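Side-chain contacts in arsenate Reductase (Corynebacterium glutamicum, PDB 3T38), which reduces arsenate to arsenite in a thioredoxin-dependent reaction, using a low molecular weight tyrosine phosphatase fold: residues 94-99 against 139-144; 99-104 against 195-200; 103-108 against 132-137; 173-178 against 202-207; 185-188 against 192-195. All coordinates share one frame; numbering follows the deposited sequence.

The five contacts tie the helices of the phosphatase-like domain to each other, to the sheet and to the loops. Helix 94-106 serves contacts 1, 2 and 3, and helix 190-211 serves contacts 2, 4 and 5. Contacts 2 and 3, centres about 9 Å apart, share Ser103 and His104 and are further joined by Asp198 OD2 of contact 2, 2.9 Å from Arg134 NH2 of contact 3. Arg94 links contact 1 to contact 5 (NH2 to Glu187 OE2, 3.0 Å) and contact 4 (NE to Glu178 OE1, 3.1 Å). The bound dithiane-diol, about 12 Å from the Lys144 side chain, sits among Thr33, Arg36, Tyr37, Glu40 and Arg66, outside all five contacts.

Contact 1: residues 94-99 against 139-144; sequences RSQIAS and SDAFPK
Gln96 and the loop 139-144 meet around one peptide carbonyl, that of Phe142. The glutamine CG stands anti to its own carbonyl carbon (chi1 -61°), and the bend at chi2 turns the amide toward the loop. NE2 gives Phe142 O a weak bond of 3.0 Å, bent to 138° at the hydrogen; its stronger partner is Asn91 O, in the P-loop of the family, which leads into this helix. The other end of the amide, OE1, passes the methyl of Ala141 at 3.6 Å from CB.

Lys144 comes to the same carbonyl from within the loop. Its chain curls twice near its end, laying CE 3.6 Å above one face of the Phe142 ring and returning NZ to Phe142 O at 2.9 Å, almost straight along the line of the carbonyl (178°). Phe142 O is therefore held by the lysine and, more weakly, by the glutamine. A water completes the arrangement: it accepts from Lys144 NZ at 2.7 Å and from Phe142 N, and donates to Gln96 OE1 at 3.2 Å. Both ends of the amide are thus engaged, which, with the bond to Asn91 O, is consistent with the amide as placed.

Outward from this polar group, Lys144 pairs by its backbone with Gly116 and by NZ with Ser114 O, while Gln96 packs on Ser114; both therefore join strand 111-116. Ser95 and Ala98 of the helix lie on strand 83-88, and Ile97 faces helix 190-211.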
# COMPACT_ATOMS: atom_id res chain seq x y z
N ARG A 94 2.21 -16.32 -11.10
CA ARG A 94 2.29 -17.34 -10.01
C ARG A 94 1.17 -17.32 -8.95
O ARG A 94 0.50 -18.34 -8.72
CB ARG A 94 3.63 -17.21 -9.27
CG ARG A 94 4.84 -17.65 -10.10
CD ARG A 94 6.17 -17.25 -9.44
NE ARG A 94 7.34 -17.81 -10.10
CZ ARG A 94 7.86 -17.37 -11.25
NH1 ARG A 94 7.30 -16.35 -11.92
NH2 ARG A 94 8.95 -17.96 -11.76
N SER A 95 1.01 -16.20 -8.24
CA SER A 95 0.00 -16.18 -7.15
C SER A 95 -1.44 -16.22 -7.65
O SER A 95 -2.33 -16.69 -6.95
CB SER A 95 0.21 -15.01 -6.17
OG SER A 95 0.25 -13.74 -6.81
N GLN A 96 -1.66 -15.72 -8.83
CA GLN A 96 -2.99 -15.72 -9.43
C GLN A 96 -3.37 -17.11 -9.93
O GLN A 96 -4.53 -17.52 -9.79
CB GLN A 96 -3.08 -14.71 -10.59
CG GLN A 96 -2.82 -13.25 -10.16
CD GLN A 96 -4.07 -12.58 -9.57
OE1 GLN A 96 -5.08 -13.25 -9.29
NE2 GLN A 96 -4.03 -11.25 -9.39
N ILE A 97 -2.41 -17.79 -10.53
CA ILE A 97 -2.53 -19.17 -10.92
C ILE A 97 -2.81 -20.03 -9.71
O ILE A 97 -3.77 -20.83 -9.74
CB ILE A 97 -1.23 -19.70 -11.59
CG1 ILE A 97 -0.91 -18.88 -12.84
CG2 ILE A 97 -1.35 -21.24 -11.88
CD1 ILE A 97 0.51 -19.14 -13.40
N ALA A 98 -1.99 -19.87 -8.66
CA ALA A 98 -2.13 -20.73 -7.51
C ALA A 98 -3.50 -20.49 -6.87
O ALA A 98 -4.21 -21.43 -6.48
CB ALA A 98 -1.04 -20.48 -6.50
N SER A 99 -3.87 -19.22 -6.75
CA SER A 99 -5.10 -18.89 -6.10
C SER A 99 -6.31 -19.44 -6.85
O SER A 99 -7.27 -19.92 -6.21
CB SER A 99 -5.23 -17.34 -5.96
OG SER A 99 -6.55 -16.99 -5.50
N SER A 139 -11.87 -14.60 -13.53
CA SER A 139 -12.36 -13.39 -14.18
C SER A 139 -12.24 -12.07 -13.39
O SER A 139 -11.69 -11.09 -13.92
CB SER A 139 -13.76 -13.61 -14.79
OG SER A 139 -13.75 -14.79 -15.60
N ASP A 140 -12.74 -12.03 -12.16
CA ASP A 140 -12.60 -10.79 -11.36
C ASP A 140 -11.28 -10.66 -10.58
O ASP A 140 -11.24 -10.14 -9.45
CB ASP A 140 -13.81 -10.62 -10.46
CG ASP A 140 -15.06 -10.29 -11.28
OD1 ASP A 140 -15.17 -9.15 -11.82
OD2 ASP A 140 -15.93 -11.19 -11.39
N ALA A 141 -10.21 -11.17 -11.17
CA ALA A 141 -8.92 -11.18 -10.49
C ALA A 141 -8.20 -9.92 -10.92
O ALA A 141 -8.46 -9.39 -12.00
CB ALA A 141 -8.16 -12.41 -10.87
N PHE A 142 -7.33 -9.38 -10.06
CA PHE A 142 -6.57 -8.16 -10.42
C PHE A 142 -5.34 -8.15 -9.53
O PHE A 142 -5.38 -8.72 -8.44
CB PHE A 142 -7.40 -6.87 -10.21
CG PHE A 142 -7.95 -6.72 -8.82
CD1 PHE A 142 -9.14 -7.35 -8.45
CD2 PHE A 142 -7.28 -5.96 -7.87
CE1 PHE A 142 -9.64 -7.25 -7.13
CE2 PHE A 142 -7.78 -5.81 -6.57
CZ PHE A 142 -8.95 -6.47 -6.18
N PRO A 143 -4.24 -7.53 -9.99
CA PRO A 143 -3.05 -7.52 -9.09
C PRO A 143 -3.25 -6.52 -7.99
O PRO A 143 -3.87 -5.48 -8.22
CB PRO A 143 -1.92 -7.03 -10.00
CG PRO A 143 -2.49 -7.17 -11.45
CD PRO A 143 -3.96 -6.91 -11.29
N LYS A 144 -2.74 -6.81 -6.80
CA LYS A 144 -3.00 -5.91 -5.64
C LYS A 144 -1.82 -6.06 -4.72
O LYS A 144 -1.25 -7.15 -4.65
CB LYS A 144 -4.29 -6.29 -4.94
CG LYS A 144 -4.36 -7.74 -4.32
CD LYS A 144 -5.85 -8.26 -4.15
CE LYS A 144 -6.38 -8.96 -5.46
NZ LYS A 144 -5.37 -10.02 -5.86
O HOH W 1 -6.93 -11.31 -7.62

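Contact 2: residues 99-104 against 195-200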
# COMPACT_ATOMS: atom_id res chain seq x y z
N SER A 99 -3.87 -19.22 -6.75
CA SER A 99 -5.10 -18.89 -6.10
C SER A 99 -6.31 -19.44 -6.85
O SER A 99 -7.27 -19.92 -6.21
CB SER A 99 -5.23 -17.34 -5.96
OG SER A 99 -6.55 -16.99 -5.50
N ALA A 100 -6.29 -19.32 -8.18
CA ALA A 100 -7.44 -19.74 -8.98
C ALA A 100 -7.56 -21.27 -9.04
O ALA A 100 -8.66 -21.80 -9.08
CB ALA A 100 -7.43 -19.10 -10.42
N LEU A 101 -6.43 -21.97 -8.98
CA LEU A 101 -6.44 -23.43 -9.02
C LEU A 101 -7.02 -23.90 -7.68
O LEU A 101 -7.95 -24.72 -7.62
CB LEU A 101 -5.03 -23.99 -9.36
CG LEU A 101 -4.53 -23.87 -10.84
CD1 LEU A 101 -3.05 -24.31 -11.15
CD2 LEU A 101 -5.41 -24.72 -11.77
N LEU A 102 -6.58 -23.32 -6.58
CA LEU A 102 -7.14 -23.79 -5.29
C LEU A 102 -8.64 -23.51 -5.17
O LEU A 102 -9.39 -24.37 -4.73
CB LEU A 102 -6.32 -23.26 -4.06
CG LEU A 102 -6.77 -23.64 -2.65
CD1 LEU A 102 -6.85 -25.15 -2.47
CD2 LEU A 102 -5.84 -23.05 -1.58
N SER A 103 -9.11 -22.34 -5.59
CA SER A 103 -10.56 -22.08 -5.56
C SER A 103 -11.32 -23.05 -6.41
O SER A 103 -12.41 -23.47 -6.06
CB SER A 103 -10.91 -20.62 -5.96
OG SER A 103 -10.13 -19.71 -5.15
N HIS A 104 -10.72 -23.41 -7.55
CA HIS A 104 -11.31 -24.31 -8.52
C HIS A 104 -11.47 -25.75 -7.94
O HIS A 104 -12.54 -26.36 -8.13
CB HIS A 104 -10.45 -24.28 -9.79
CG HIS A 104 -10.68 -25.41 -10.73
ND1 HIS A 104 -11.67 -25.39 -11.70
CD2 HIS A 104 -9.99 -26.57 -10.92
CE1 HIS A 104 -11.61 -26.51 -12.41
NE2 HIS A 104 -10.59 -27.23 -11.97
N GLU A 195 1.51 -25.87 -14.84
CA GLU A 195 1.58 -27.32 -14.54
C GLU A 195 2.28 -27.61 -13.25
O GLU A 195 1.85 -28.46 -12.51
CB GLU A 195 2.33 -28.09 -15.62
CG GLU A 195 1.96 -27.70 -16.99
CD GLU A 195 0.80 -28.51 -17.52
OE1 GLU A 195 -0.23 -28.63 -16.76
OE2 GLU A 195 0.94 -29.03 -18.68
N GLU A 196 3.41 -26.94 -13.00
CA GLU A 196 4.11 -27.19 -11.75
C GLU A 196 3.27 -26.70 -10.56
O GLU A 196 3.16 -27.39 -9.56
CB GLU A 196 5.50 -26.57 -11.74
CG GLU A 196 6.08 -26.53 -10.33
CD GLU A 196 7.54 -26.12 -10.30
OE1 GLU A 196 7.99 -25.40 -11.25
OE2 GLU A 196 8.24 -26.52 -9.32
N ILE A 197 2.65 -25.55 -10.68
CA ILE A 197 1.87 -25.03 -9.62
C ILE A 197 0.64 -25.92 -9.33
O ILE A 197 0.34 -26.21 -8.17
CB ILE A 197 1.45 -23.59 -9.94
CG1 ILE A 197 2.69 -22.66 -9.87
CG2 ILE A 197 0.27 -23.13 -9.01
CD1 ILE A 197 2.34 -21.22 -10.49
N ASP A 198 -0.05 -26.35 -10.39
CA ASP A 198 -1.17 -27.27 -10.27
C ASP A 198 -0.81 -28.53 -9.47
O ASP A 198 -1.50 -28.88 -8.51
CB ASP A 198 -1.68 -27.68 -11.67
CG ASP A 198 -3.08 -28.32 -11.63
OD1 ASP A 198 -3.86 -28.14 -10.63
OD2 ASP A 198 -3.43 -28.99 -12.60
N GLY A 199 0.27 -29.22 -9.86
CA GLY A 199 0.78 -30.30 -9.04
C GLY A 199 0.92 -29.97 -7.55
O GLY A 199 0.58 -30.81 -6.70
N ARG A 200 1.39 -28.76 -7.22
CA ARG A 200 1.61 -28.37 -5.83
C ARG A 200 0.26 -28.01 -5.14
O ARG A 200 0.07 -28.26 -3.94
CB ARG A 200 2.59 -27.18 -5.72
CG ARG A 200 4.12 -27.54 -6.01
CD ARG A 200 4.95 -26.26 -6.14
NE ARG A 200 6.40 -26.41 -5.99
CZ ARG A 200 7.03 -26.64 -4.83
NH1 ARG A 200 6.34 -26.81 -3.68
NH2 ARG A 200 8.35 -26.72 -4.81
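Asp198 offers Leu101 the broad side of its carboxylate: both leucine methyls lie to the same side of the carboxylate plane, with CD1 and CD2 each 3.9 Å from OD1. The other flat group, the guanidinium of Arg200, meets Glu196 OE2 at its edge and in plane, but the NE to OE2 distance of 3.8 Å makes this a long salt bridge within one helix; the same arginine forms a cation-pi pair with Trp177.

Between these two segments, Leu101 makes the contact from helix 94-106. With CG beside the backbone N (chi1 -74°), the chain extends so that CD1 enters beside the backbone of the second helix, 3.6 Å from Asp198 CA and 3.7 Å from Asp198 CB. The same methyl touches Ile197 CG2 at 4.1 Å. The leucine and aspartate side chains run across each other at about a right angle, and the helices come close, the alpha carbons of Leu101 and Asp198 being 6.6 Å apart. This is helix-to-helix packing on one side of the phosphatase-like sheet; Leu102 packs both on strands 83-88 and 111-116 and on Ile201, Leu204 and Trp205 of the second helix.

The acid is also paired outside the two segments. Asp198 OD1 is probably hydrogen-bonded to the hydroxyl of Tyr105, and OD2 forms a salt bridge with Arg134. The methyls cover one face of the carboxylate and probably limit water there while these partners supply compensation, an environment that would probably keep the carboxylate ionised despite its burial.

Contact 3: residues 103-108 against 132-137; sequences SHYAGS and SERGVN
His104 swings its ring out to Val136 because CG lies opposite the backbone nitrogen (chi1 164°), and the rotation of Val136 sets CG1 opposite its own nitrogen and sends CG2 to the ring. CG2 stands 3.8 Å from the ring centroid and only 8° from the normal, a CH-pi contact centred on the imidazole face. CG1 meets the root of the same side chain, 4.1 Å from His104 CB, and Gly135 O approaches the ring at 3.9 Å from CE1. His104 CD2 lies 3.6 Å above one face of the Tyr105 ring, offset toward the rim.

Val136 is delivered by a Schellman motif that ends helix 125-133: Gly135, with positive phi, is its C-prime residue, its N returning to Ser132 O while Val136 N donates to Leu131 O.

Tyr105 OH sits at the edge of the Arg134 guanidinium, near its plane, but 3.7 Å from NH2; ring and guanidinium planes are 76° apart. Both groups are directed at Asp198, the phenol probably hydrogen-bonded to OD1 and the arginine paired with OD2. The acid thus bridges two groups that hardly touch, joining helix 94-106 and the turn after helix 125-133 to helix 190-211.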
# COMPACT_ATOMS: atom_id res chain seq x y z
N SER A 103 -9.11 -22.34 -5.59
CA SER A 103 -10.56 -22.08 -5.56
C SER A 103 -11.32 -23.05 -6.41
O SER A 103 -12.41 -23.47 -6.06
CB SER A 103 -10.91 -20.62 -5.96
OG SER A 103 -10.13 -19.71 -5.15
N HIS A 104 -10.72 -23.41 -7.55
CA HIS A 104 -11.31 -24.31 -8.52
C HIS A 104 -11.47 -25.75 -7.94
O HIS A 104 -12.54 -26.36 -8.13
CB HIS A 104 -10.45 -24.28 -9.79
CG HIS A 104 -10.68 -25.41 -10.73
ND1 HIS A 104 -11.67 -25.39 -11.70
CD2 HIS A 104 -9.99 -26.57 -10.92
CE1 HIS A 104 -11.61 -26.51 -12.41
NE2 HIS A 104 -10.59 -27.23 -11.97
N TYR A 105 -10.46 -26.28 -7.23
CA TYR A 105 -10.63 -27.59 -6.54
C TYR A 105 -11.51 -27.47 -5.33
O TYR A 105 -12.31 -28.28 -5.11
CB TYR A 105 -9.27 -28.23 -6.16
CG TYR A 105 -8.36 -28.45 -7.39
CD1 TYR A 105 -8.81 -29.16 -8.45
CD2 TYR A 105 -7.10 -27.91 -7.46
CE1 TYR A 105 -8.04 -29.35 -9.57
CE2 TYR A 105 -6.30 -28.06 -8.63
CZ TYR A 105 -6.79 -28.79 -9.67
OH TYR A 105 -6.06 -29.03 -10.86
N ALA A 106 -11.38 -26.40 -4.56
CA ALA A 106 -11.95 -26.35 -3.19
C ALA A 106 -13.32 -25.66 -3.12
O ALA A 106 -14.10 -25.96 -2.25
CB ALA A 106 -10.92 -25.67 -2.21
N GLY A 107 -13.60 -24.73 -4.03
CA GLY A 107 -14.85 -23.96 -4.00
C GLY A 107 -14.98 -23.18 -2.69
O GLY A 107 -14.04 -22.58 -2.23
N SER A 108 -16.17 -23.23 -2.09
CA SER A 108 -16.54 -22.63 -0.80
C SER A 108 -15.85 -23.16 0.44
O SER A 108 -15.97 -22.55 1.52
CB SER A 108 -18.02 -22.95 -0.54
OG SER A 108 -18.82 -22.08 -1.27
N SER A 132 -8.33 -19.97 -18.67
CA SER A 132 -9.55 -20.02 -19.49
C SER A 132 -9.71 -21.27 -20.38
O SER A 132 -10.79 -21.86 -20.39
CB SER A 132 -9.68 -18.77 -20.33
OG SER A 132 -10.83 -18.88 -21.12
N GLU A 133 -8.64 -21.69 -21.07
CA GLU A 133 -8.66 -22.82 -22.02
C GLU A 133 -8.94 -24.15 -21.38
O GLU A 133 -9.21 -25.12 -22.07
CB GLU A 133 -7.31 -23.02 -22.68
CG GLU A 133 -6.83 -21.92 -23.57
CD GLU A 133 -5.61 -22.36 -24.38
OE1 GLU A 133 -4.65 -21.56 -24.48
OE2 GLU A 133 -5.63 -23.51 -24.90
N ARG A 134 -8.78 -24.23 -20.06
CA ARG A 134 -8.93 -25.47 -19.34
C ARG A 134 -10.00 -25.29 -18.28
O ARG A 134 -10.04 -26.02 -17.30
CB ARG A 134 -7.62 -25.94 -18.70
CG ARG A 134 -7.09 -25.02 -17.62
CD ARG A 134 -5.78 -25.52 -17.08
NE ARG A 134 -6.02 -26.33 -15.91
CZ ARG A 134 -5.13 -27.16 -15.37
NH1 ARG A 134 -3.92 -27.28 -15.94
NH2 ARG A 134 -5.48 -27.87 -14.29
N GLY A 135 -10.86 -24.31 -18.51
CA GLY A 135 -12.05 -24.11 -17.71
C GLY A 135 -11.83 -23.72 -16.27
O GLY A 135 -12.56 -24.18 -15.39
N VAL A 136 -10.84 -22.88 -16.01
CA VAL A 136 -10.65 -22.41 -14.64
C VAL A 136 -11.03 -20.93 -14.59
O VAL A 136 -10.39 -20.11 -15.27
CB VAL A 136 -9.21 -22.58 -14.11
CG1 VAL A 136 -9.04 -21.79 -12.77
CG2 VAL A 136 -8.86 -24.06 -13.93
N ASN A 137 -12.04 -20.61 -13.78
CA ASN A 137 -12.50 -19.26 -13.56
C ASN A 137 -11.45 -18.36 -12.88
O ASN A 137 -10.82 -18.74 -11.86
CB ASN A 137 -13.81 -19.25 -12.78
CG ASN A 137 -14.82 -20.32 -13.26
OD1 ASN A 137 -14.94 -20.63 -14.47
ND2 ASN A 137 -15.56 -20.88 -12.30

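Contact 4: residues 173-178 against 202-207; sequences HYLDWE and RELWKS
Leu204 packs helix 190-211 against strand 173-176, an edge strand of the parallel sheet within the chain in the low molecular weight phosphatase fold, by way of two side chains, Leu175 and Trp177. Methyl meets methyl at the first, with Leu175 CD2 3.8 Å from Leu204 CD1. The second is an edge contact: Leu204 CB lies near the indole plane, 4.1 Å from Trp177 CZ2, and CD2 comes to 4.2 Å from Trp177 CH2. The indole and the leucine run across each other at about a right angle. With its CG anti to the backbone N (chi1 168°), Leu204 spreads its methyls between the two partners, CD1 to the leucine and CD2 to the tryptophan.

Position along the chain comes next. Leu175, on the strand, and Trp177, just past its end, both point toward the helix, and both also pack on Ile158 of the adjoining strand 156-159. Backbone bonds from Leu175 to Val157 and Thr159, and from Trp177 to Thr159, hold that pair in place. Behind the helix, Trp205 is turned to Leu102, Tyr105 and Ala106 of helix 94-106.

The chain leaves the strand through an Asx turn at Asp176, which precedes the tryptophan: Glu178 N donates to Asp176 OD1 at 3.2 Å, reaching the oxygen on its anti side, 27° out of the carboxylate plane.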
# COMPACT_ATOMS: atom_id res chain seq x y z
N HIS A 173 0.55 -21.64 9.06
CA HIS A 173 1.46 -22.40 8.17
C HIS A 173 2.11 -21.55 7.09
O HIS A 173 1.47 -21.14 6.16
CB HIS A 173 0.75 -23.66 7.58
CG HIS A 173 0.06 -24.46 8.63
ND1 HIS A 173 0.75 -25.20 9.56
CD2 HIS A 173 -1.25 -24.55 8.98
CE1 HIS A 173 -0.09 -25.74 10.41
NE2 HIS A 173 -1.32 -25.36 10.08
N TYR A 174 3.38 -21.24 7.27
CA TYR A 174 4.17 -20.59 6.23
C TYR A 174 4.87 -21.65 5.35
O TYR A 174 5.69 -22.46 5.81
CB TYR A 174 5.17 -19.62 6.87
CG TYR A 174 4.52 -18.37 7.42
CD1 TYR A 174 3.96 -18.33 8.69
CD2 TYR A 174 4.47 -17.21 6.65
CE1 TYR A 174 3.36 -17.15 9.19
CE2 TYR A 174 3.90 -16.04 7.12
CZ TYR A 174 3.33 -16.03 8.39
OH TYR A 174 2.76 -14.85 8.81
N LEU A 175 4.51 -21.62 4.08
CA LEU A 175 5.04 -22.50 3.06
C LEU A 175 5.79 -21.63 2.04
O LEU A 175 5.35 -20.51 1.72
CB LEU A 175 3.86 -23.27 2.38
CG LEU A 175 3.26 -24.64 2.82
CD1 LEU A 175 3.38 -25.04 4.30
CD2 LEU A 175 1.82 -24.86 2.31
N ASP A 176 6.93 -22.13 1.55
CA ASP A 176 7.76 -21.47 0.54
C ASP A 176 7.89 -22.36 -0.71
O ASP A 176 8.50 -23.42 -0.66
CB ASP A 176 9.17 -21.24 1.12
CG ASP A 176 10.01 -20.28 0.28
OD1 ASP A 176 9.77 -20.11 -0.92
OD2 ASP A 176 10.94 -19.68 0.83
N TRP A 177 7.29 -21.92 -1.82
CA TRP A 177 7.24 -22.71 -3.05
C TRP A 177 8.23 -22.23 -4.13
O TRP A 177 7.99 -22.46 -5.32
CB TRP A 177 5.84 -22.68 -3.65
CG TRP A 177 4.85 -23.60 -2.98
CD1 TRP A 177 5.05 -24.33 -1.85
CD2 TRP A 177 3.51 -23.84 -3.37
NE1 TRP A 177 3.92 -25.03 -1.52
CE2 TRP A 177 2.96 -24.75 -2.44
CE3 TRP A 177 2.72 -23.38 -4.45
CZ2 TRP A 177 1.65 -25.21 -2.54
CZ3 TRP A 177 1.42 -23.85 -4.55
CH2 TRP A 177 0.89 -24.74 -3.59
N GLU A 178 9.30 -21.56 -3.74
CA GLU A 178 10.34 -21.17 -4.69
C GLU A 178 11.67 -21.00 -3.98
O GLU A 178 12.22 -19.90 -3.97
CB GLU A 178 9.97 -19.86 -5.40
CG GLU A 178 10.85 -19.55 -6.68
CD GLU A 178 10.34 -18.35 -7.51
OE1 GLU A 178 9.09 -18.13 -7.55
OE2 GLU A 178 11.19 -17.64 -8.12
N ARG A 202 -2.64 -29.34 -5.90
CA ARG A 202 -3.30 -30.62 -5.58
C ARG A 202 -2.90 -31.22 -4.25
O ARG A 202 -3.77 -31.62 -3.49
CB ARG A 202 -3.15 -31.65 -6.70
CG ARG A 202 -3.84 -31.22 -7.98
CD ARG A 202 -3.40 -32.17 -9.08
NE ARG A 202 -4.02 -31.86 -10.35
CZ ARG A 202 -5.23 -32.30 -10.71
NH1 ARG A 202 -5.95 -33.04 -9.89
NH2 ARG A 202 -5.71 -31.97 -11.90
N GLU A 203 -1.60 -31.21 -3.94
CA GLU A 203 -1.11 -31.76 -2.68
C GLU A 203 -1.52 -30.87 -1.53
O GLU A 203 -1.87 -31.36 -0.48
CB GLU A 203 0.41 -31.93 -2.67
CG GLU A 203 0.91 -32.95 -3.68
CD GLU A 203 0.13 -34.30 -3.64
OE1 GLU A 203 -0.00 -34.91 -2.53
OE2 GLU A 203 -0.34 -34.75 -4.74
N LEU A 204 -1.49 -29.56 -1.75
CA LEU A 204 -1.85 -28.64 -0.72
C LEU A 204 -3.33 -28.85 -0.36
O LEU A 204 -3.62 -28.97 0.82
CB LEU A 204 -1.59 -27.19 -1.12
CG LEU A 204 -2.22 -26.15 -0.19
CD1 LEU A 204 -1.56 -26.15 1.21
CD2 LEU A 204 -2.16 -24.75 -0.77
N TRP A 205 -4.22 -28.94 -1.36
CA TRP A 205 -5.65 -29.19 -1.15
C TRP A 205 -5.94 -30.55 -0.47
O TRP A 205 -6.71 -30.63 0.51
CB TRP A 205 -6.40 -29.04 -2.48
CG TRP A 205 -7.88 -29.41 -2.49
CD1 TRP A 205 -8.52 -30.22 -3.41
CD2 TRP A 205 -8.87 -29.02 -1.54
NE1 TRP A 205 -9.85 -30.32 -3.08
CE2 TRP A 205 -10.09 -29.59 -1.94
CE3 TRP A 205 -8.83 -28.24 -0.37
CZ2 TRP A 205 -11.28 -29.40 -1.21
CZ3 TRP A 205 -10.02 -28.03 0.35
CH2 TRP A 205 -11.23 -28.62 -0.08
N LYS A 206 -5.28 -31.60 -0.93
CA LYS A 206 -5.36 -32.88 -0.22
C LYS A 206 -4.95 -32.67 1.22
O LYS A 206 -5.66 -33.08 2.14
CB LYS A 206 -4.55 -33.98 -0.91
CG LYS A 206 -5.14 -34.48 -2.28
CD LYS A 206 -4.09 -35.23 -3.19
CE LYS A 206 -4.70 -35.89 -4.42
NZ LYS A 206 -4.98 -37.38 -4.20
N SER A 207 -3.85 -31.96 1.44
CA SER A 207 -3.36 -31.79 2.81
C SER A 207 -4.31 -30.95 3.70
O SER A 207 -4.56 -31.32 4.86
CB SER A 207 -1.93 -31.29 2.82
OG SER A 207 -1.64 -30.68 4.03

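Contact 5: residues 185-188 against 192-195; sequences EGED and EIIE
Asp188 and Glu192 bring their alpha carbons to 5.9 Å as the extended backbone of 185-188 turns into helix 190-211. The entry resembles one half of a capping box: Glu192, in the first turn, accepts the backbone N-H of Lys189 at its OE1, drawing the glutamate back over the start of its own helix.

That return puts the carboxylate against Asp188. A carboxylate oxygen and the beta carbon of Glu192 both press on Asp188 CB, OE1 at 3.3 Å and CB at 3.7 Å, and the side chains cross at about a right angle. The carboxylate planes stand 80° apart, and Asp188 OD1 lies 4.2 Å from Glu192 OE1. Two like charges this close should repel; the donated Lys189 N-H probably eases the cost at the glutamate.

Ile193 makes the second contact with the loop. Its CD1 meets Asp188 O at 3.4 Å, a methyl resting on a peptide oxygen, while its CG2 packs near Ile97 CD1 of helix 94-106. Glu187 slants over the same CD1 methyl. Its CG sits between backbone N and carbonyl carbon (chi1 66°), and the chain then runs straight out to Arg94, with which OE2 forms a salt bridge; the other oxygen, Glu187 OE1, stays 4.0 Å from Ile193 CD1.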
# COMPACT_ATOMS: atom_id res chain seq x y z
N GLU A 185 18.21 -20.56 -12.43
CA GLU A 185 18.22 -19.30 -13.20
C GLU A 185 17.03 -19.15 -14.16
O GLU A 185 16.78 -20.05 -14.97
CB GLU A 185 19.47 -19.15 -14.03
CG GLU A 185 20.72 -18.85 -13.27
CD GLU A 185 21.92 -18.79 -14.19
OE1 GLU A 185 21.70 -18.66 -15.41
OE2 GLU A 185 23.08 -18.89 -13.72
N GLY A 186 16.35 -18.01 -14.08
CA GLY A 186 15.29 -17.67 -15.00
C GLY A 186 14.08 -18.44 -14.57
O GLY A 186 13.94 -18.75 -13.39
N GLU A 187 13.19 -18.74 -15.52
CA GLU A 187 11.95 -19.47 -15.23
C GLU A 187 11.51 -20.26 -16.46
O GLU A 187 12.08 -20.09 -17.55
CB GLU A 187 10.84 -18.52 -14.77
CG GLU A 187 10.35 -17.50 -15.82
CD GLU A 187 9.31 -16.50 -15.27
OE1 GLU A 187 8.36 -16.07 -16.02
OE2 GLU A 187 9.45 -16.14 -14.07
N ASP A 188 10.49 -21.11 -16.29
CA ASP A 188 9.93 -21.93 -17.38
C ASP A 188 8.86 -21.16 -18.18
O ASP A 188 8.49 -20.03 -17.79
CB ASP A 188 9.39 -23.26 -16.80
CG ASP A 188 10.49 -24.10 -16.11
OD1 ASP A 188 11.52 -24.52 -16.75
OD2 ASP A 188 10.33 -24.35 -14.89
N GLU A 192 4.33 -24.22 -18.43
CA GLU A 192 4.98 -25.15 -17.50
C GLU A 192 4.84 -24.76 -16.04
O GLU A 192 4.63 -25.61 -15.18
CB GLU A 192 6.45 -25.28 -17.87
CG GLU A 192 6.68 -26.10 -19.17
CD GLU A 192 8.04 -25.82 -19.82
OE1 GLU A 192 8.56 -24.69 -19.71
OE2 GLU A 192 8.59 -26.74 -20.47
N ILE A 193 4.95 -23.47 -15.77
CA ILE A 193 4.70 -22.93 -14.44
C ILE A 193 3.25 -23.29 -13.98
O ILE A 193 3.04 -23.63 -12.85
CB ILE A 193 4.89 -21.36 -14.45
CG1 ILE A 193 6.34 -20.98 -14.72
CG2 ILE A 193 4.45 -20.71 -13.10
CD1 ILE A 193 6.48 -19.49 -15.05
N ILE A 194 2.26 -23.17 -14.86
CA ILE A 194 0.88 -23.53 -14.52
C ILE A 194 0.81 -25.01 -14.10
O ILE A 194 0.24 -25.31 -13.06
CB ILE A 194 -0.12 -23.12 -15.64
CG1 ILE A 194 -0.24 -21.60 -15.63
CG2 ILE A 194 -1.47 -23.72 -15.45
CD1 ILE A 194 -1.04 -20.91 -16.81
N GLU A 195 1.51 -25.87 -14.84
CA GLU A 195 1.58 -27.32 -14.54
C GLU A 195 2.28 -27.61 -13.25
O GLU A 195 1.85 -28.46 -12.51
CB GLU A 195 2.33 -28.09 -15.62
CG GLU A 195 1.96 -27.70 -16.99
CD GLU A 195 0.80 -28.51 -17.52
OE1 GLU A 195 -0.23 -28.63 -16.76
OE2 GLU A 195 0.94 -29.03 -18.68